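Local coordinates for cyclic di-GMP receptor atypical PilZ domain-containing protein (Xanthomonas campestris pv. campestris, PDB 3RQA) that is of unknown function but carries an atypical PilZ domain of the cyclic di-GMP receptor family and self-assembles into a tetramer through an unusual helical bundle, at residues L113-A118 with H155-R160; R28-F33 with L99-V104; E17-T22 with T103-V108. One frame throughout, in Å; residues are numbered along the deposited sequence.

Interaction 1: L113-A118 with H155-R160; sequences LASPHA and HWLWLR
A114 and W156 face each other as an antiparallel non-hydrogen-bonded pair, and here the contact is tight. CB of A114 sits over one face of the indole, 3.9 Å from the centroid of the six-membered ring of W156 and 11° off its normal, a clear CH-pi contact. The indole reaches across the neighbouring strand because CG of W156 stands anti to its carbonyl carbon (chi1 -68°); its CZ3 comes within 3.3 Å of the backbone N of A114. W156 NE1 bonds to D151, which fixes the ring from its far end. The flanking pair, L113 with L157, is hydrogen-bonded both ways: L157 N to L113 O at 3.0 Å, nearly straight (166°), and L113 N to L157 O at 3.2 Å. On the sheet face carrying L113 and L157, CD2 of L157 presses against CB of S115, closer than usual for two carbons, while CG of L113 meets CD2 of L159. F33 and A31 of strand 24-34 pack onto these leucines across the barrel interior.

Toward P116-A118 the pairing loosens. S115 N still bonds to H155 O at 2.9 Å, but in the return direction of the same pair a water stands between the strands, donating to S115 O and accepting from H155 N. The imidazole of H155 lies alongside the loop, its CD2 3.5 Å from CB of A118; P116, H117 and A118 are exposed.

The chemistry thus changes along the strand pair, from direct backbone hydrogen bonds beneath aromatic and aliphatic cover to a water-mediated link at its end. This implies that the polar backbone is satisfied internally where it is buried, whereas solvent completes the pairing as the strands part.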
loop_
_atom_site.group_PDB
_atom_site.type_symbol
_atom_site.label_atom_id
_atom_site.label_comp_id
_atom_site.label_asym_id
_atom_site.label_seq_id
_atom_site.Cartn_x
_atom_site.Cartn_y
_atom_site.Cartn_z
ATOM N N LEU C 113 -4.937 -7.528 31.530
ATOM C CA LEU C 113 -3.697 -7.907 30.867
ATOM C C LEU C 113 -2.481 -7.525 31.704
ATOM O O LEU C 113 -2.573 -6.687 32.614
ATOM C CB LEU C 113 -3.627 -7.247 29.484
ATOM C CG LEU C 113 -3.741 -5.722 29.421
ATOM C CD1 LEU C 113 -2.432 -5.073 29.834
ATOM C CD2 LEU C 113 -4.108 -5.305 28.006
ATOM N N ALA C 114 -1.345 -8.145 31.400
ATOM C CA ALA C 114 -0.104 -7.867 32.113
ATOM C C ALA C 114 0.592 -6.651 31.499
ATOM O O ALA C 114 0.532 -6.436 30.290
ATOM C CB ALA C 114 0.807 -9.082 32.059
ATOM N N SER C 115 1.253 -5.859 32.334
ATOM C CA SER C 115 1.938 -4.656 31.868
ATOM C C SER C 115 3.320 -4.503 32.510
ATOM O O SER C 115 3.489 -4.723 33.712
ATOM C CB SER C 115 1.093 -3.423 32.189
ATOM O OG SER C 115 1.539 -2.283 31.477
ATOM N N PRO C 116 4.320 -4.105 31.709
ATOM C CA PRO C 116 5.701 -3.911 32.164
ATOM C C PRO C 116 5.796 -3.086 33.442
ATOM O O PRO C 116 6.613 -3.369 34.313
ATOM C CB PRO C 116 6.357 -3.210 30.979
ATOM C CG PRO C 116 5.621 -3.772 29.818
ATOM C CD PRO C 116 4.186 -3.763 30.284
ATOM N N HIS C 117 4.946 -2.070 33.541
ATOM C CA HIS C 117 4.915 -1.182 34.697
ATOM C C HIS C 117 3.495 -1.058 35.245
ATOM O O HIS C 117 2.528 -1.067 34.487
ATOM C CB HIS C 117 5.433 0.202 34.293
ATOM C CG HIS C 117 6.799 0.177 33.677
ATOM N ND1 HIS C 117 7.921 -0.222 34.371
ATOM C CD2 HIS C 117 7.217 0.466 32.422
ATOM C CE1 HIS C 117 8.972 -0.181 33.571
ATOM N NE2 HIS C 117 8.572 0.234 32.382
ATOM N N ALA C 118 3.369 -0.957 36.564
ATOM C CA ALA C 118 2.058 -0.812 37.179
ATOM C C ALA C 118 1.564 0.601 36.913
ATOM O O ALA C 118 2.343 1.487 36.558
ATOM C CB ALA C 118 2.143 -1.061 38.685
ATOM N N HIS C 155 2.882 -7.364 36.732
ATOM C CA HIS C 155 1.964 -6.322 37.193
ATOM C C HIS C 155 0.691 -6.481 36.363
ATOM O O HIS C 155 0.740 -6.447 35.131
ATOM C CB HIS C 155 2.537 -4.918 36.949
ATOM C CG HIS C 155 3.866 -4.670 37.594
ATOM N ND1 HIS C 155 5.046 -5.179 37.095
ATOM C CD2 HIS C 155 4.204 -3.937 38.680
ATOM C CE1 HIS C 155 6.054 -4.767 37.842
ATOM N NE2 HIS C 155 5.571 -4.011 38.812
ATOM N N TRP C 156 -0.445 -6.668 37.020
ATOM C CA TRP C 156 -1.695 -6.827 36.285
ATOM C C TRP C 156 -2.567 -5.595 36.361
ATOM O O TRP C 156 -2.665 -4.941 37.400
ATOM C CB TRP C 156 -2.482 -8.048 36.778
ATOM C CG TRP C 156 -1.803 -9.346 36.450
ATOM C CD1 TRP C 156 -0.937 -10.047 37.240
ATOM C CD2 TRP C 156 -1.913 -10.079 35.227
ATOM N NE1 TRP C 156 -0.499 -11.177 36.586
ATOM C CE2 TRP C 156 -1.083 -11.220 35.347
ATOM C CE3 TRP C 156 -2.632 -9.885 34.040
ATOM C CZ2 TRP C 156 -0.953 -12.166 34.321
ATOM C CZ3 TRP C 156 -2.505 -10.822 33.023
ATOM C CH2 TRP C 156 -1.669 -11.952 33.171
ATOM N N LEU C 157 -3.195 -5.292 35.233
ATOM C CA LEU C 157 -4.068 -4.146 35.094
ATOM C C LEU C 157 -5.452 -4.583 34.658
ATOM O O LEU C 157 -5.597 -5.499 33.852
ATOM C CB LEU C 157 -3.505 -3.183 34.040
ATOM C CG LEU C 157 -2.543 -2.058 34.431
ATOM C CD1 LEU C 157 -1.804 -2.366 35.725
ATOM C CD2 LEU C 157 -1.584 -1.833 33.280
ATOM N N TRP C 158 -6.460 -3.931 35.214
ATOM C CA TRP C 158 -7.845 -4.175 34.854
ATOM C C TRP C 158 -8.241 -2.853 34.222
ATOM O O TRP C 158 -8.272 -1.820 34.890
ATOM C CB TRP C 158 -8.704 -4.452 36.092
ATOM C CG TRP C 158 -8.557 -5.843 36.620
ATOM C CD1 TRP C 158 -9.472 -6.859 36.530
ATOM C CD2 TRP C 158 -7.427 -6.384 37.313
ATOM N NE1 TRP C 158 -8.979 -7.993 37.124
ATOM C CE2 TRP C 158 -7.726 -7.733 37.613
ATOM C CE3 TRP C 158 -6.187 -5.859 37.711
ATOM C CZ2 TRP C 158 -6.832 -8.568 38.294
ATOM C CZ3 TRP C 158 -5.296 -6.691 38.390
ATOM C CH2 TRP C 158 -5.625 -8.031 38.673
ATOM N N LEU C 159 -8.497 -2.880 32.924
ATOM C CA LEU C 159 -8.872 -1.681 32.200
ATOM C C LEU C 159 -10.340 -1.729 31.753
ATOM O O LEU C 159 -10.810 -2.744 31.240
ATOM C CB LEU C 159 -7.982 -1.502 30.967
ATOM C CG LEU C 159 -6.453 -1.362 31.043
ATOM C CD1 LEU C 159 -6.081 -0.228 31.967
ATOM C CD2 LEU C 159 -5.829 -2.653 31.501
ATOM N N ARG C 160 -11.049 -0.621 31.945
ATOM C CA ARG C 160 -12.442 -0.520 31.529
ATOM C C ARG C 160 -12.471 0.422 30.331
ATOM O O ARG C 160 -12.028 1.570 30.442
ATOM C CB ARG C 160 -13.307 0.060 32.649
ATOM C CG ARG C 160 -14.781 0.120 32.281
ATOM C CD ARG C 160 -15.376 1.467 32.602
ATOM N NE ARG C 160 -15.547 1.677 34.037
ATOM C CZ ARG C 160 -15.127 2.761 34.686
ATOM N NH1 ARG C 160 -14.501 3.727 34.029
ATOM N NH2 ARG C 160 -15.348 2.882 35.990
HETATM O O HOH W 1 4.353 -7.211 34.327
#

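Interaction 2: R28-F33 with L99-V104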
loop_
_atom_site.group_PDB
_atom_site.type_symbol
_atom_site.label_atom_id
_atom_site.label_comp_id
_atom_site.label_asym_id
_atom_site.label_seq_id
_atom_site.Cartn_x
_atom_site.Cartn_y
_atom_site.Cartn_z
ATOM N N ARG C 28 -4.590 -15.618 24.405
ATOM C CA ARG C 28 -3.259 -15.061 24.236
ATOM C C ARG C 28 -3.177 -14.345 22.898
ATOM O O ARG C 28 -3.531 -14.903 21.861
ATOM C CB ARG C 28 -2.200 -16.170 24.305
ATOM C CG ARG C 28 -0.795 -15.734 23.885
ATOM C CD ARG C 28 0.244 -16.824 24.155
ATOM N NE ARG C 28 0.416 -17.068 25.585
ATOM C CZ ARG C 28 1.108 -16.279 26.402
ATOM N NH1 ARG C 28 1.704 -15.194 25.932
ATOM N NH2 ARG C 28 1.189 -16.564 27.696
ATOM N N LEU C 29 -2.714 -13.102 22.924
ATOM C CA LEU C 29 -2.576 -12.333 21.695
ATOM C C LEU C 29 -1.754 -11.086 21.991
ATOM O O LEU C 29 -1.588 -10.710 23.152
ATOM C CB LEU C 29 -3.952 -11.928 21.149
ATOM C CG LEU C 29 -4.654 -10.694 21.731
ATOM C CD1 LEU C 29 -5.847 -10.340 20.863
ATOM C CD2 LEU C 29 -5.084 -10.947 23.150
ATOM N N PRO C 30 -1.209 -10.441 20.950
ATOM C CA PRO C 30 -0.427 -9.244 21.254
ATOM C C PRO C 30 -1.282 -8.159 21.899
ATOM O O PRO C 30 -2.249 -7.680 21.305
ATOM C CB PRO C 30 0.173 -8.845 19.896
ATOM C CG PRO C 30 -0.600 -9.647 18.878
ATOM C CD PRO C 30 -0.948 -10.914 19.583
ATOM N N ALA C 31 -0.919 -7.795 23.130
ATOM C CA ALA C 31 -1.660 -6.797 23.896
ATOM C C ALA C 31 -0.763 -5.844 24.663
ATOM O O ALA C 31 0.351 -6.199 25.055
ATOM C CB ALA C 31 -2.591 -7.489 24.868
ATOM N N GLY C 32 -1.271 -4.638 24.893
ATOM C CA GLY C 32 -0.514 -3.644 25.627
ATOM C C GLY C 32 -1.376 -2.474 26.057
ATOM O O GLY C 32 -2.498 -2.320 25.592
ATOM N N PHE C 33 -0.843 -1.655 26.956
ATOM C CA PHE C 33 -1.537 -0.472 27.450
ATOM C C PHE C 33 -0.543 0.681 27.462
ATOM O O PHE C 33 0.605 0.514 27.866
ATOM C CB PHE C 33 -2.090 -0.726 28.861
ATOM C CG PHE C 33 -2.655 0.501 29.528
ATOM C CD1 PHE C 33 -1.913 1.192 30.485
ATOM C CD2 PHE C 33 -3.920 0.972 29.195
ATOM C CE1 PHE C 33 -2.425 2.333 31.098
ATOM C CE2 PHE C 33 -4.442 2.111 29.800
ATOM C CZ PHE C 33 -3.693 2.794 30.755
ATOM N N LEU C 99 3.480 -5.650 19.533
ATOM C CA LEU C 99 3.130 -5.699 20.942
ATOM C C LEU C 99 3.629 -7.047 21.443
ATOM O O LEU C 99 3.841 -7.963 20.655
ATOM C CB LEU C 99 1.614 -5.619 21.113
ATOM C CG LEU C 99 0.934 -4.340 20.624
ATOM C CD1 LEU C 99 -0.545 -4.610 20.386
ATOM C CD2 LEU C 99 1.140 -3.224 21.644
ATOM N N ALA C 100 3.820 -7.172 22.746
ATOM C CA ALA C 100 4.274 -8.437 23.299
ATOM C C ALA C 100 3.087 -9.375 23.474
ATOM O O ALA C 100 1.990 -8.941 23.796
ATOM C CB ALA C 100 4.952 -8.209 24.641
ATOM N N LEU C 101 3.324 -10.662 23.255
ATOM C CA LEU C 101 2.293 -11.678 23.414
ATOM C C LEU C 101 1.943 -11.848 24.888
ATOM O O LEU C 101 2.826 -11.915 25.744
ATOM C CB LEU C 101 2.787 -13.009 22.869
ATOM C CG LEU C 101 2.354 -13.398 21.465
ATOM C CD1 LEU C 101 3.070 -14.682 21.062
ATOM C CD2 LEU C 101 0.839 -13.587 21.443
ATOM N N GLY C 102 0.655 -11.929 25.188
ATOM C CA GLY C 102 0.259 -12.100 26.570
ATOM C C GLY C 102 -1.118 -12.709 26.755
ATOM O O GLY C 102 -1.980 -12.625 25.880
ATOM N N THR C 103 -1.313 -13.346 27.902
ATOM C CA THR C 103 -2.591 -13.947 28.217
ATOM C C THR C 103 -3.432 -12.812 28.768
ATOM O O THR C 103 -2.976 -12.053 29.623
ATOM C CB THR C 103 -2.447 -15.054 29.270
ATOM O OG1 THR C 103 -1.568 -16.071 28.766
ATOM C CG2 THR C 103 -3.805 -15.669 29.582
ATOM N N VAL C 104 -4.645 -12.680 28.250
ATOM C CA VAL C 104 -5.541 -11.616 28.672
ATOM C C VAL C 104 -6.962 -12.149 28.862
ATOM O O VAL C 104 -7.294 -13.232 28.380
ATOM C CB VAL C 104 -5.566 -10.475 27.611
ATOM C CG1 VAL C 104 -4.147 -10.082 27.242
ATOM C CG2 VAL C 104 -6.324 -10.926 26.360
HETATM O O HOH W 2 1.438 -8.252 26.459
#
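R28 and T103 lie on the same side of two antiparallel strands, and the arginine folds back over its partner strand. With CG anti to the backbone N (chi1 169°) and a bend at chi3, the guanidinium brings NH2 of R28 to 3.0 Å from OG1 of T103, a close polar approach. One guanidinium face lies over the T103 backbone N, while CB of L101 stands at its edge. The L101 side chain crosses the arginine at about a right angle, its CD2 3.6 Å from CG of R28, and lies side by side with P30, pointing the same way, CD2 of L101 3.7 Å from CD of P30. The other side of the sheet is apolar: L29 crosses V104 nearly perpendicularly, its CD2 only 3.4 Å from CG2 of V104, and CB of A31 touches the valine's CG1. L29 and G102 bond in both directions, and A31 N bonds to A100 O at 3.2 Å; a water donates to both A31 O and A100 O.

The pair joins strand 24-34 to strand 101-107. V104 and A31 continue onto L113 of strand 110-115, while backbone bonds run from G32 to L128 of strand 124-129 and from P30 to Q130 just after it, closing the barrel.

Interaction 3: E17-T22 with T103-V108; sequences ELFADT and TVHWSV
F19, the last residue of helix 12-19, lays its ring against H105 and S107 of strand 101-107. Its CB starts toward the strand, and a chi1 of -45° sets CG beside the backbone N, which brings one face of the ring under ND1 of H105. CG lies 3.7 Å from ND1 of H105. CD1 meets CB of S107, which approaches near the plane of the phenyl ring, at its edge. CD2 and CE2 again face ND1 of H105, each at 3.5 Å. CE1 rests 3.3 Å from the backbone O of H105, and CZ, at the tip, is equally near that oxygen and also touches the histidine's CB. ND1 of H105 therefore sits over the centre of one ring face, with CB of L18 over the opposite face. The phenyl is sandwiched, although the rings of F19 and H105 meet obliquely, their planes at 48°.

Beside this ring S107 OG donates to L18 O at 2.8 Å, approaching from above the carbonyl plane. The serine oxygen also bonds to R109 N, so it ties the helix end to the turn after the strand. Beyond the helix, residues F19-T22 form a type II beta turn that carries T22 back to the strand. OG1 of T22 and V108 N share a water, and CG2 of T22 packs on CB of S107. R109 reaches back to A20 O, and E17 is salt-bridged to R160.

The arrangement is a helix C-terminus and its following beta turn docked on a barrel strand, placing the N-terminal helix 12-19 against the outside of the PilZ-type six-stranded barrel.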
loop_
_atom_site.group_PDB
_atom_site.type_symbol
_atom_site.label_atom_id
_atom_site.label_comp_id
_atom_site.label_asym_id
_atom_site.label_seq_id
_atom_site.Cartn_x
_atom_site.Cartn_y
_atom_site.Cartn_z
ATOM N N GLU C 17 -16.764 -6.127 37.883
ATOM C CA GLU C 17 -17.267 -5.061 37.025
ATOM C C GLU C 17 -17.084 -5.379 35.537
ATOM O O GLU C 17 -17.996 -5.217 34.738
ATOM C CB GLU C 17 -16.563 -3.737 37.334
ATOM C CG GLU C 17 -17.138 -2.555 36.550
ATOM C CD GLU C 17 -16.530 -1.219 36.939
ATOM O OE1 GLU C 17 -16.271 -1.005 38.145
ATOM O OE2 GLU C 17 -16.328 -0.373 36.039
ATOM N N LEU C 18 -15.889 -5.830 35.178
ATOM C CA LEU C 18 -15.568 -6.133 33.792
ATOM C C LEU C 18 -16.128 -7.428 33.216
ATOM O O LEU C 18 -16.580 -7.450 32.071
ATOM C CB LEU C 18 -14.045 -6.132 33.597
ATOM C CG LEU C 18 -13.292 -4.817 33.845
ATOM C CD1 LEU C 18 -11.805 -5.030 33.571
ATOM C CD2 LEU C 18 -13.855 -3.708 32.962
ATOM N N PHE C 19 -16.122 -8.496 34.005
ATOM C CA PHE C 19 -16.550 -9.789 33.492
ATOM C C PHE C 19 -17.844 -10.447 33.957
ATOM O O PHE C 19 -18.310 -11.384 33.308
ATOM C CB PHE C 19 -15.403 -10.774 33.678
ATOM C CG PHE C 19 -14.070 -10.217 33.282
ATOM C CD1 PHE C 19 -13.815 -9.865 31.959
ATOM C CD2 PHE C 19 -13.071 -10.027 34.236
ATOM C CE1 PHE C 19 -12.583 -9.335 31.587
ATOM C CE2 PHE C 19 -11.834 -9.497 33.876
ATOM C CZ PHE C 19 -11.592 -9.150 32.543
ATOM N N ALA C 20 -18.430 -9.986 35.056
ATOM C CA ALA C 20 -19.654 -10.617 35.529
ATOM C C ALA C 20 -20.830 -10.478 34.554
ATOM O O ALA C 20 -21.093 -9.395 34.019
ATOM C CB ALA C 20 -20.042 -10.056 36.897
ATOM N N ASP C 21 -21.525 -11.589 34.324
ATOM C CA ASP C 21 -22.703 -11.620 33.453
ATOM C C ASP C 21 -22.479 -11.138 32.019
ATOM O O ASP C 21 -23.364 -10.538 31.408
ATOM C CB ASP C 21 -23.855 -10.810 34.079
ATOM C CG ASP C 21 -24.247 -11.317 35.463
ATOM O OD1 ASP C 21 -24.131 -12.531 35.701
ATOM O OD2 ASP C 21 -24.686 -10.505 36.303
ATOM N N THR C 22 -21.295 -11.395 31.487
ATOM C CA THR C 22 -20.998 -11.015 30.120
ATOM C C THR C 22 -19.935 -11.938 29.574
ATOM O O THR C 22 -19.095 -12.439 30.321
ATOM C CB THR C 22 -20.509 -9.561 30.010
ATOM O OG1 THR C 22 -20.434 -9.206 28.627
ATOM C CG2 THR C 22 -19.130 -9.391 30.646
ATOM N N THR C 103 -1.313 -13.346 27.902
ATOM C CA THR C 103 -2.591 -13.947 28.217
ATOM C C THR C 103 -3.432 -12.812 28.768
ATOM O O THR C 103 -2.976 -12.053 29.623
ATOM C CB THR C 103 -2.447 -15.054 29.270
ATOM O OG1 THR C 103 -1.568 -16.071 28.766
ATOM C CG2 THR C 103 -3.805 -15.669 29.582
ATOM N N VAL C 104 -4.645 -12.680 28.250
ATOM C CA VAL C 104 -5.541 -11.616 28.672
ATOM C C VAL C 104 -6.962 -12.149 28.862
ATOM O O VAL C 104 -7.294 -13.232 28.380
ATOM C CB VAL C 104 -5.566 -10.475 27.611
ATOM C CG1 VAL C 104 -4.147 -10.082 27.242
ATOM C CG2 VAL C 104 -6.324 -10.926 26.360
ATOM N N HIS C 105 -7.779 -11.387 29.586
ATOM C CA HIS C 105 -9.169 -11.734 29.810
ATOM C C HIS C 105 -9.911 -10.548 29.217
ATOM O O HIS C 105 -9.892 -9.439 29.758
ATOM C CB HIS C 105 -9.482 -11.886 31.299
ATOM C CG HIS C 105 -10.600 -12.843 31.580
ATOM N ND1 HIS C 105 -11.403 -12.747 32.695
ATOM C CD2 HIS C 105 -11.049 -13.916 30.886
ATOM C CE1 HIS C 105 -12.300 -13.717 32.675
ATOM N NE2 HIS C 105 -12.106 -14.440 31.588
ATOM N N TRP C 106 -10.575 -10.806 28.100
ATOM C CA TRP C 106 -11.268 -9.783 27.331
ATOM C C TRP C 106 -12.795 -9.902 27.253
ATOM O O TRP C 106 -13.330 -10.960 26.917
ATOM C CB TRP C 106 -10.665 -9.815 25.918
ATOM C CG TRP C 106 -10.990 -8.698 24.997
ATOM C CD1 TRP C 106 -11.550 -7.492 25.311
ATOM C CD2 TRP C 106 -10.683 -8.648 23.599
ATOM N NE1 TRP C 106 -11.606 -6.691 24.196
ATOM C CE2 TRP C 106 -11.080 -7.376 23.130
ATOM C CE3 TRP C 106 -10.110 -9.555 22.696
ATOM C CZ2 TRP C 106 -10.920 -6.986 21.788
ATOM C CZ3 TRP C 106 -9.953 -9.169 21.361
ATOM C CH2 TRP C 106 -10.358 -7.895 20.922
ATOM N N SER C 107 -13.482 -8.804 27.560
ATOM C CA SER C 107 -14.941 -8.738 27.474
ATOM C C SER C 107 -15.260 -7.420 26.760
ATOM O O SER C 107 -14.367 -6.626 26.484
ATOM C CB SER C 107 -15.600 -8.741 28.865
ATOM O OG SER C 107 -15.671 -7.432 29.418
ATOM N N VAL C 108 -16.532 -7.199 26.467
ATOM C CA VAL C 108 -16.970 -5.993 25.792
ATOM C C VAL C 108 -16.724 -4.762 26.662
ATOM O O VAL C 108 -16.571 -3.659 26.150
ATOM C CB VAL C 108 -18.483 -6.078 25.455
ATOM C CG1 VAL C 108 -19.296 -6.097 26.730
ATOM C CG2 VAL C 108 -18.904 -4.910 24.584
HETATM O O HOH W 3 -18.442 -9.287 26.822
#

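All three contacts build on one antiparallel barrel. Interactions 1 and 2 pair its strands, 110-115 with 155-161 and 24-34 with 101-107, and meet through its apolar interior, where L159 packs on F33 and L113 on V104. Interactions 2 and 3 use successive parts of strand 101-107: T103 and V104 touch strand 24-34, whereas H105, S107 and V108 receive the helix end. Interaction 2 is largely a surface contact, whereas the other two are partly buried. Main-chain hydrogen bonds hold the strand pairs; between the two segments of interaction 3 the one direct hydrogen bond is serine-to-carbonyl, beside an oblique aromatic contact. The salt bridge from R160 to E17 links interactions 1 and 3.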